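Local structure of mosquitocidal toxin (2VSE) at residues N355-I360 / R371-P376; L331-S336 / R346-S351. The protein kills mosquitoes as a bacterial holotoxin, probably by ADP-ribosylating host proteins, and carries ricin-B-like lectin domains that probably bind cell-surface sugars. All blocks are in the same frame, centred on the assembly; numbering follows the deposited sequence.

Interaction 1: N355-I360 / R371-P376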
ATOM      1  N   ASN A 355      14.490  14.663  44.534  1.00 48.32           N
ATOM      2  CA  ASN A 355      14.764  13.229  44.364  1.00 48.50           C
ATOM      3  C   ASN A 355      13.721  12.440  43.548  1.00 48.51           C
ATOM      4  O   ASN A 355      13.910  11.253  43.265  1.00 48.39           O
ATOM      5  CB  ASN A 355      15.111  12.549  45.701  1.00 48.46           C
ATOM      6  CG  ASN A 355      13.944  12.499  46.676  1.00 48.64           C
ATOM      7  OD1 ASN A 355      12.779  12.392  46.285  1.00 48.36           O
ATOM      8  ND2 ASN A 355      14.263  12.557  47.965  1.00 48.38           N
ATOM      9  N   GLN A 356      12.638  13.112  43.159  1.00 48.45           N
ATOM     10  CA  GLN A 356      11.665  12.530  42.223  1.00 48.37           C
ATOM     11  C   GLN A 356      11.751  13.225  40.874  1.00 48.36           C
ATOM     12  O   GLN A 356      10.839  13.138  40.064  1.00 48.31           O
ATOM     13  CB  GLN A 356      10.242  12.614  42.763  1.00 48.26           C
ATOM     14  CG  GLN A 356      10.078  12.080  44.173  1.00 47.96           C
ATOM     15  CD  GLN A 356       8.685  12.304  44.702  1.00 47.89           C
ATOM     16  OE1 GLN A 356       8.242  13.443  44.856  1.00 47.77           O
ATOM     17  NE2 GLN A 356       7.978  11.212  44.979  1.00 48.13           N
ATOM     18  N   TYR A 357      12.847  13.936  40.650  1.00 48.31           N
ATOM     19  CA  TYR A 357      13.109  14.542  39.357  1.00 48.16           C
ATOM     20  C   TYR A 357      14.310  13.874  38.723  1.00 48.18           C
ATOM     21  O   TYR A 357      15.258  13.472  39.417  1.00 48.30           O
ATOM     22  CB  TYR A 357      13.363  16.040  39.485  1.00 47.99           C
ATOM     23  CG  TYR A 357      12.126  16.879  39.700  1.00 48.16           C
ATOM     24  CD1 TYR A 357      11.447  17.441  38.617  1.00 48.28           C
ATOM     25  CD2 TYR A 357      11.642  17.136  40.990  1.00 47.67           C
ATOM     26  CE1 TYR A 357      10.312  18.232  38.808  1.00 47.80           C
ATOM     27  CE2 TYR A 357      10.505  17.923  41.187  1.00 47.17           C
ATOM     28  CZ  TYR A 357       9.854  18.467  40.092  1.00 47.42           C
ATOM     29  OH  TYR A 357       8.737  19.234  40.270  1.00 47.27           O
ATOM     30  N   TRP A 358      14.264  13.765  37.402  1.00 47.75           N
ATOM     31  CA  TRP A 358      15.290  13.073  36.655  1.00 47.78           C
ATOM     32  C   TRP A 358      15.637  13.920  35.460  1.00 47.94           C
ATOM     33  O   TRP A 358      14.737  14.413  34.791  1.00 48.03           O
ATOM     34  CB  TRP A 358      14.766  11.703  36.206  1.00 47.40           C
ATOM     35  CG  TRP A 358      14.327  10.871  37.359  1.00 46.51           C
ATOM     36  CD1 TRP A 358      13.091  10.840  37.911  1.00 46.18           C
ATOM     37  CD2 TRP A 358      15.138   9.978  38.130  1.00 46.58           C
ATOM     38  NE1 TRP A 358      13.067   9.978  38.982  1.00 46.62           N
ATOM     39  CE2 TRP A 358      14.309   9.427  39.135  1.00 46.69           C
ATOM     40  CE3 TRP A 358      16.482   9.579  38.064  1.00 45.94           C
ATOM     41  CZ2 TRP A 358      14.782   8.508  40.081  1.00 46.44           C
ATOM     42  CZ3 TRP A 358      16.948   8.655  38.994  1.00 46.44           C
ATOM     43  CH2 TRP A 358      16.097   8.131  39.990  1.00 46.51           C
ATOM     44  N   THR A 359      16.927  14.127  35.207  1.00 48.08           N
ATOM     45  CA  THR A 359      17.337  14.690  33.925  1.00 48.40           C
ATOM     46  C   THR A 359      17.492  13.516  32.968  1.00 48.86           C
ATOM     47  O   THR A 359      17.894  12.415  33.369  1.00 49.26           O
ATOM     48  CB  THR A 359      18.655  15.490  33.987  1.00 48.40           C
ATOM     49  OG1 THR A 359      19.708  14.636  34.434  1.00 48.49           O
ATOM     50  CG2 THR A 359      18.537  16.714  34.912  1.00 47.29           C
ATOM     51  N   ILE A 360      17.145  13.752  31.711  1.00 48.92           N
ATOM     52  CA  ILE A 360      17.141  12.719  30.690  1.00 48.81           C
ATOM     53  C   ILE A 360      18.047  13.177  29.551  1.00 48.92           C
ATOM     54  O   ILE A 360      17.710  14.109  28.818  1.00 48.35           O
ATOM     55  CB  ILE A 360      15.708  12.474  30.184  1.00 48.74           C
ATOM     56  CG1 ILE A 360      14.798  12.043  31.351  1.00 49.01           C
ATOM     57  CG2 ILE A 360      15.708  11.452  29.054  1.00 48.83           C
ATOM     58  CD1 ILE A 360      13.338  11.706  30.957  1.00 48.75           C
ATOM     59  N   ARG A 371      19.494  10.475  35.261  1.00 49.16           N
ATOM     60  CA  ARG A 371      20.223  10.789  36.481  1.00 49.11           C
ATOM     61  C   ARG A 371      19.406  11.686  37.415  1.00 48.73           C
ATOM     62  O   ARG A 371      18.767  12.642  36.978  1.00 48.59           O
ATOM     63  CB  ARG A 371      21.643  11.317  36.182  1.00 49.53           C
ATOM     64  CG  ARG A 371      21.774  12.743  35.654  1.00 50.31           C
ATOM     65  CD  ARG A 371      22.950  12.892  34.663  1.00 51.42           C
ATOM     66  NE  ARG A 371      24.262  12.596  35.248  1.00 52.34           N
ATOM     67  CZ  ARG A 371      25.348  12.266  34.547  1.00 51.70           C
ATOM     68  NH1 ARG A 371      25.293  12.182  33.224  1.00 51.16           N
ATOM     69  NH2 ARG A 371      26.489  12.011  35.173  1.00 50.91           N
ATOM     70  N   ASN A 372      19.398  11.333  38.697  1.00 48.50           N
ATOM     71  CA  ASN A 372      18.571  12.016  39.692  1.00 48.17           C
ATOM     72  C   ASN A 372      18.956  13.478  39.895  1.00 48.12           C
ATOM     73  O   ASN A 372      20.139  13.816  39.998  1.00 48.01           O
ATOM     74  CB  ASN A 372      18.610  11.274  41.022  1.00 47.91           C
ATOM     75  CG  ASN A 372      17.550  11.765  41.981  1.00 48.01           C
ATOM     76  OD1 ASN A 372      17.800  12.653  42.797  1.00 47.73           O
ATOM     77  ND2 ASN A 372      16.347  11.206  41.873  1.00 47.74           N
ATOM     78  N   LEU A 373      17.947  14.341  39.956  1.00 48.02           N
ATOM     79  CA  LEU A 373      18.186  15.778  40.049  1.00 47.81           C
ATOM     80  C   LEU A 373      18.851  16.169  41.364  1.00 47.96           C
ATOM     81  O   LEU A 373      19.723  17.038  41.372  1.00 48.12           O
ATOM     82  CB  LEU A 373      16.898  16.579  39.821  1.00 47.59           C
ATOM     83  CG  LEU A 373      17.025  18.109  39.708  1.00 47.59           C
ATOM     84  CD1 LEU A 373      17.859  18.541  38.498  1.00 47.04           C
ATOM     85  CD2 LEU A 373      15.662  18.780  39.671  1.00 47.57           C
ATOM     86  N   SER A 374      18.458  15.526  42.463  1.00 48.08           N
ATOM     87  CA  SER A 374      19.024  15.854  43.777  1.00 48.40           C
ATOM     88  C   SER A 374      20.493  15.439  43.918  1.00 48.40           C
ATOM     89  O   SER A 374      21.232  16.049  44.683  1.00 48.40           O
ATOM     90  CB  SER A 374      18.184  15.283  44.919  1.00 48.14           C
ATOM     91  OG  SER A 374      18.362  13.890  45.024  1.00 49.29           O
ATOM     92  N   ASP A 375      20.897  14.416  43.169  1.00 48.59           N
ATOM     93  CA  ASP A 375      22.286  13.965  43.112  1.00 48.64           C
ATOM     94  C   ASP A 375      22.594  13.459  41.693  1.00 48.81           C
ATOM     95  O   ASP A 375      22.395  12.280  41.392  1.00 48.80           O
ATOM     96  CB  ASP A 375      22.539  12.881  44.162  1.00 48.44           C
ATOM     97  CG  ASP A 375      24.007  12.528  44.301  1.00 48.38           C
ATOM     98  OD1 ASP A 375      24.732  12.575  43.281  1.00 48.33           O
ATOM     99  OD2 ASP A 375      24.432  12.193  45.433  1.00 46.91           O
ATOM    100  N   PRO A 376      23.062  14.361  40.808  1.00 48.86           N
ATOM    101  CA  PRO A 376      23.237  14.031  39.389  1.00 48.77           C
ATOM    102  C   PRO A 376      24.302  12.963  39.102  1.00 48.76           C
ATOM    103  O   PRO A 376      24.397  12.484  37.965  1.00 48.84           O
ATOM    104  CB  PRO A 376      23.593  15.379  38.745  1.00 48.79           C
ATOM    105  CG  PRO A 376      24.117  16.208  39.842  1.00 48.79           C
ATOM    106  CD  PRO A 376      23.431  15.758  41.101  1.00 48.83           C
TER
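N372 reaches over from strand 368-372 to W358 and N355. Its CB packs on the benzo part of the indole, 3.7 Å from W358 CZ3. From there CG stands opposite the backbone N (chi1 -168°), which carries the amide across the indole toward N355. ND2 lies over one face of the W358 ring, offset toward the rim and 3.6 Å from W358 CZ2, with the amide almost perpendicular to the ring. N372 ND2 also donates to N355 O at 2.8 Å; that oxygen sits in the amide plane, whereas the nitrogen stands well above the carbonyl plane of N355. OD1 turns back on its own segment, accepting from S374 OG at 2.6 Å and from S374 N, the latter bond forming an Asx turn. With both ends gripped, the amide has little freedom to rotate.

Beside it, L373 N donates to Y357 O (2.9 Å), and L373 CD2 runs alongside Y357 CB at 3.6 Å. W358 and N372 form a non-hydrogen-bonded antiparallel pair; T359 and R371, next along, form a hydrogen-bonded one with backbone bonds in both directions. On the T359/R371 face, T359 OG1 comes within 3.1 Å of R371 CG. The arginine bends away at chi2 and chi3, so that NE meets P376 O nearly straight (2.7 Å), in the guanidinium plane, while NH1 forms a salt bridge with E361. W358 NE1 bonds to L332 O, and the amide of Q356 bonds to S333 OG, T349 O and S351 N. Together Q356, Y357 and W358 spell the QxW motif of ricin-B beta-trefoils, here leading into the two-stranded hairpin of 358-362 and 368-372.

Interaction 2: L331-S336 / R346-S351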
ATOM      1  N   LEU A 331       5.058   8.422  41.889  1.00 48.40           N
ATOM      2  CA  LEU A 331       6.147   8.880  41.029  1.00 48.25           C
ATOM      3  C   LEU A 331       7.388   8.007  41.201  1.00 48.43           C
ATOM      4  O   LEU A 331       7.727   7.595  42.318  1.00 48.50           O
ATOM      5  CB  LEU A 331       6.500  10.347  41.339  1.00 48.25           C
ATOM      6  CG  LEU A 331       5.491  11.469  41.030  1.00 47.59           C
ATOM      7  CD1 LEU A 331       4.211  11.395  41.874  1.00 46.47           C
ATOM      8  CD2 LEU A 331       6.148  12.835  41.179  1.00 47.63           C
ATOM      9  N   LEU A 332       8.056   7.728  40.089  1.00 48.52           N
ATOM     10  CA  LEU A 332       9.328   7.016  40.099  1.00 48.48           C
ATOM     11  C   LEU A 332      10.328   7.830  40.916  1.00 48.66           C
ATOM     12  O   LEU A 332      10.710   8.930  40.513  1.00 48.60           O
ATOM     13  CB  LEU A 332       9.821   6.824  38.670  1.00 48.23           C
ATOM     14  CG  LEU A 332      10.934   5.808  38.452  1.00 48.39           C
ATOM     15  CD1 LEU A 332      10.792   5.149  37.097  1.00 48.34           C
ATOM     16  CD2 LEU A 332      12.286   6.483  38.578  1.00 50.01           C
ATOM     17  N   SER A 333      10.733   7.279  42.063  1.00 48.75           N
ATOM     18  CA  SER A 333      11.455   8.023  43.093  1.00 48.52           C
ATOM     19  C   SER A 333      12.685   7.289  43.628  1.00 48.59           C
ATOM     20  O   SER A 333      12.700   6.053  43.693  1.00 48.29           O
ATOM     21  CB  SER A 333      10.522   8.303  44.276  1.00 48.60           C
ATOM     22  OG  SER A 333       9.450   9.154  43.929  1.00 48.79           O
ATOM     23  N   TRP A 334      13.702   8.066  44.016  1.00 48.57           N
ATOM     24  CA  TRP A 334      14.795   7.583  44.857  1.00 48.58           C
ATOM     25  C   TRP A 334      14.779   8.372  46.155  1.00 48.91           C
ATOM     26  O   TRP A 334      14.972   9.588  46.151  1.00 49.03           O
ATOM     27  CB  TRP A 334      16.156   7.729  44.156  1.00 48.36           C
ATOM     28  CG  TRP A 334      17.338   7.427  45.055  1.00 48.49           C
ATOM     29  CD1 TRP A 334      17.569   6.266  45.738  1.00 48.71           C
ATOM     30  CD2 TRP A 334      18.435   8.302  45.376  1.00 48.01           C
ATOM     31  NE1 TRP A 334      18.734   6.360  46.462  1.00 48.32           N
ATOM     32  CE2 TRP A 334      19.286   7.599  46.260  1.00 48.72           C
ATOM     33  CE3 TRP A 334      18.779   9.611  45.004  1.00 47.89           C
ATOM     34  CZ2 TRP A 334      20.473   8.162  46.782  1.00 48.48           C
ATOM     35  CZ3 TRP A 334      19.961  10.171  45.518  1.00 48.44           C
ATOM     36  CH2 TRP A 334      20.789   9.444  46.400  1.00 48.17           C
ATOM     37  N   ASN A 335      14.546   7.683  47.269  1.00 49.30           N
ATOM     38  CA  ASN A 335      14.502   8.341  48.578  1.00 49.28           C
ATOM     39  C   ASN A 335      15.913   8.666  49.094  1.00 49.46           C
ATOM     40  O   ASN A 335      16.532   7.891  49.848  1.00 49.48           O
ATOM     41  CB  ASN A 335      13.680   7.512  49.577  1.00 49.09           C
ATOM     42  CG  ASN A 335      13.679   8.103  50.986  1.00 50.02           C
ATOM     43  OD1 ASN A 335      14.067   9.258  51.208  1.00 50.73           O
ATOM     44  ND2 ASN A 335      13.241   7.299  51.949  1.00 49.96           N
ATOM     45  N   SER A 336      16.410   9.826  48.674  1.00 49.38           N
ATOM     46  CA  SER A 336      17.717  10.324  49.107  1.00 49.42           C
ATOM     47  C   SER A 336      17.756  10.733  50.586  1.00 49.45           C
ATOM     48  O   SER A 336      18.829  11.030  51.122  1.00 49.29           O
ATOM     49  CB  SER A 336      18.152  11.499  48.227  1.00 49.35           C
ATOM     50  OG  SER A 336      17.321  12.624  48.430  1.00 49.31           O
ATOM     51  N   ARG A 346      11.744   3.471  44.192  1.00 48.43           N
ATOM     52  CA  ARG A 346      10.371   3.179  44.636  1.00 48.69           C
ATOM     53  C   ARG A 346       9.363   4.165  44.039  1.00 48.32           C
ATOM     54  O   ARG A 346       9.757   5.174  43.460  1.00 48.26           O
ATOM     55  CB  ARG A 346      10.266   3.169  46.171  1.00 48.18           C
ATOM     56  CG  ARG A 346      11.448   2.539  46.892  1.00 48.97           C
ATOM     57  CD  ARG A 346      11.343   2.700  48.400  1.00 49.36           C
ATOM     58  NE  ARG A 346      10.766   1.502  48.986  1.00 52.28           N
ATOM     59  CZ  ARG A 346      11.466   0.556  49.603  1.00 53.08           C
ATOM     60  NH1 ARG A 346      12.779   0.675  49.748  1.00 52.79           N
ATOM     61  NH2 ARG A 346      10.843  -0.510  50.088  1.00 54.00           N
ATOM     62  N   GLY A 347       8.072   3.865  44.182  1.00 48.09           N
ATOM     63  CA  GLY A 347       7.006   4.803  43.834  1.00 48.07           C
ATOM     64  C   GLY A 347       6.449   5.508  45.065  1.00 48.29           C
ATOM     65  O   GLY A 347       5.876   4.859  45.943  1.00 48.25           O
ATOM     66  N   TYR A 348       6.632   6.830  45.134  1.00 48.10           N
ATOM     67  CA  TYR A 348       6.075   7.660  46.214  1.00 48.06           C
ATOM     68  C   TYR A 348       5.179   8.769  45.664  1.00 48.21           C
ATOM     69  O   TYR A 348       5.290   9.137  44.481  1.00 48.84           O
ATOM     70  CB  TYR A 348       7.193   8.286  47.043  1.00 48.07           C
ATOM     71  CG  TYR A 348       7.911   7.341  47.983  1.00 47.86           C
ATOM     72  CD1 TYR A 348       7.293   6.874  49.138  1.00 46.97           C
ATOM     73  CD2 TYR A 348       9.224   6.932  47.721  1.00 47.47           C
ATOM     74  CE1 TYR A 348       7.954   6.013  50.003  1.00 47.64           C
ATOM     75  CE2 TYR A 348       9.895   6.070  48.579  1.00 47.17           C
ATOM     76  CZ  TYR A 348       9.254   5.611  49.717  1.00 48.03           C
ATOM     77  OH  TYR A 348       9.913   4.765  50.585  1.00 48.60           O
ATOM     78  N   THR A 349       4.281   9.282  46.501  1.00 47.89           N
ATOM     79  CA  THR A 349       3.473  10.443  46.144  1.00 48.33           C
ATOM     80  C   THR A 349       4.359  11.685  45.981  1.00 48.83           C
ATOM     81  O   THR A 349       5.459  11.738  46.539  1.00 49.06           O
ATOM     82  CB  THR A 349       2.355  10.742  47.193  1.00 48.47           C
ATOM     83  OG1 THR A 349       2.855  10.547  48.528  1.00 48.01           O
ATOM     84  CG2 THR A 349       1.137   9.857  46.970  1.00 48.42           C
ATOM     85  N   GLU A 350       3.882  12.666  45.210  1.00 49.08           N
ATOM     86  CA  GLU A 350       4.514  13.988  45.075  1.00 49.10           C
ATOM     87  C   GLU A 350       4.880  14.606  46.439  1.00 48.76           C
ATOM     88  O   GLU A 350       4.000  14.967  47.230  1.00 48.52           O
ATOM     89  CB  GLU A 350       3.547  14.925  44.350  1.00 49.47           C
ATOM     90  CG  GLU A 350       4.116  16.273  43.931  1.00 50.24           C
ATOM     91  CD  GLU A 350       4.440  16.323  42.454  1.00 51.13           C
ATOM     92  OE1 GLU A 350       3.695  15.719  41.648  1.00 51.40           O
ATOM     93  OE2 GLU A 350       5.436  16.981  42.095  1.00 52.38           O
ATOM     94  N   SER A 351       6.180  14.736  46.692  1.00 48.43           N
ATOM     95  CA  SER A 351       6.684  15.248  47.971  1.00 48.16           C
ATOM     96  C   SER A 351       7.180  16.693  47.884  1.00 48.07           C
ATOM     97  O   SER A 351       7.162  17.417  48.870  1.00 48.22           O
ATOM     98  CB  SER A 351       7.795  14.342  48.509  1.00 47.89           C
ATOM     99  OG  SER A 351       8.954  14.401  47.693  1.00 47.43           O
TER
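The Y348 ring meets S333 at its edge: S333 CB lies near the ring plane, 3.9 Å from Y348 CD2. Farther out along the ring, N335 CB approaches CE2 of Y348 obliquely at 4.2 Å, just past the end of the ladder. W334 CB leaves the backbone away from 346-351; one face of the indole carries S336 CA, and its NE1 bonds to the backbone O of E342. A third flat group, the E350 carboxylate, sets OE1 3.8 Å from L331 CD2 and uses OE2 for a salt bridge with K321.

The backbones form a short antiparallel ladder in the ricin-type beta-trefoil, with 331-333 the edge strand of a four-stranded sheet and 346-348 next to it. L331/Y348 and S333/R346 are hydrogen-bonded pairs flanking the non-hydrogen-bonded L332/G347 pair. L331 N donates to Y348 O at 2.7 Å, and S333 N meets R346 O, also at 2.7 Å, nearly head-on to the carbonyl.

L331 O is gripped from several directions. Y348 N donates to it across the ladder, G347 CA adds a C-H...O contact at 3.3 Å, and S333 OG folds back along its own strand to bond from above the carbonyl plane (2.8 Å). That hydroxyl, placed beside its backbone N (chi1 -65°), also has Q356 NE2 as a partner.

From the N terminus, strand 331-333 comes first. The chain then makes an excursion without regular structure through 337-345 and returns as strand 346-348, where interaction 2 closes that loop. Only 352-354 separate this contact from N355, where the first segment of interaction 1 begins; it runs into strand 358-362, turns, and comes back along 368-372 to close the hairpin. The two contacts are thus in series, neither nested nor crossed, with centres about 11 Å apart. The side chains of Q356 and W358 tie the start of the hairpin and the residues leading into it to strand 331-333, the edge of the four-stranded sheet.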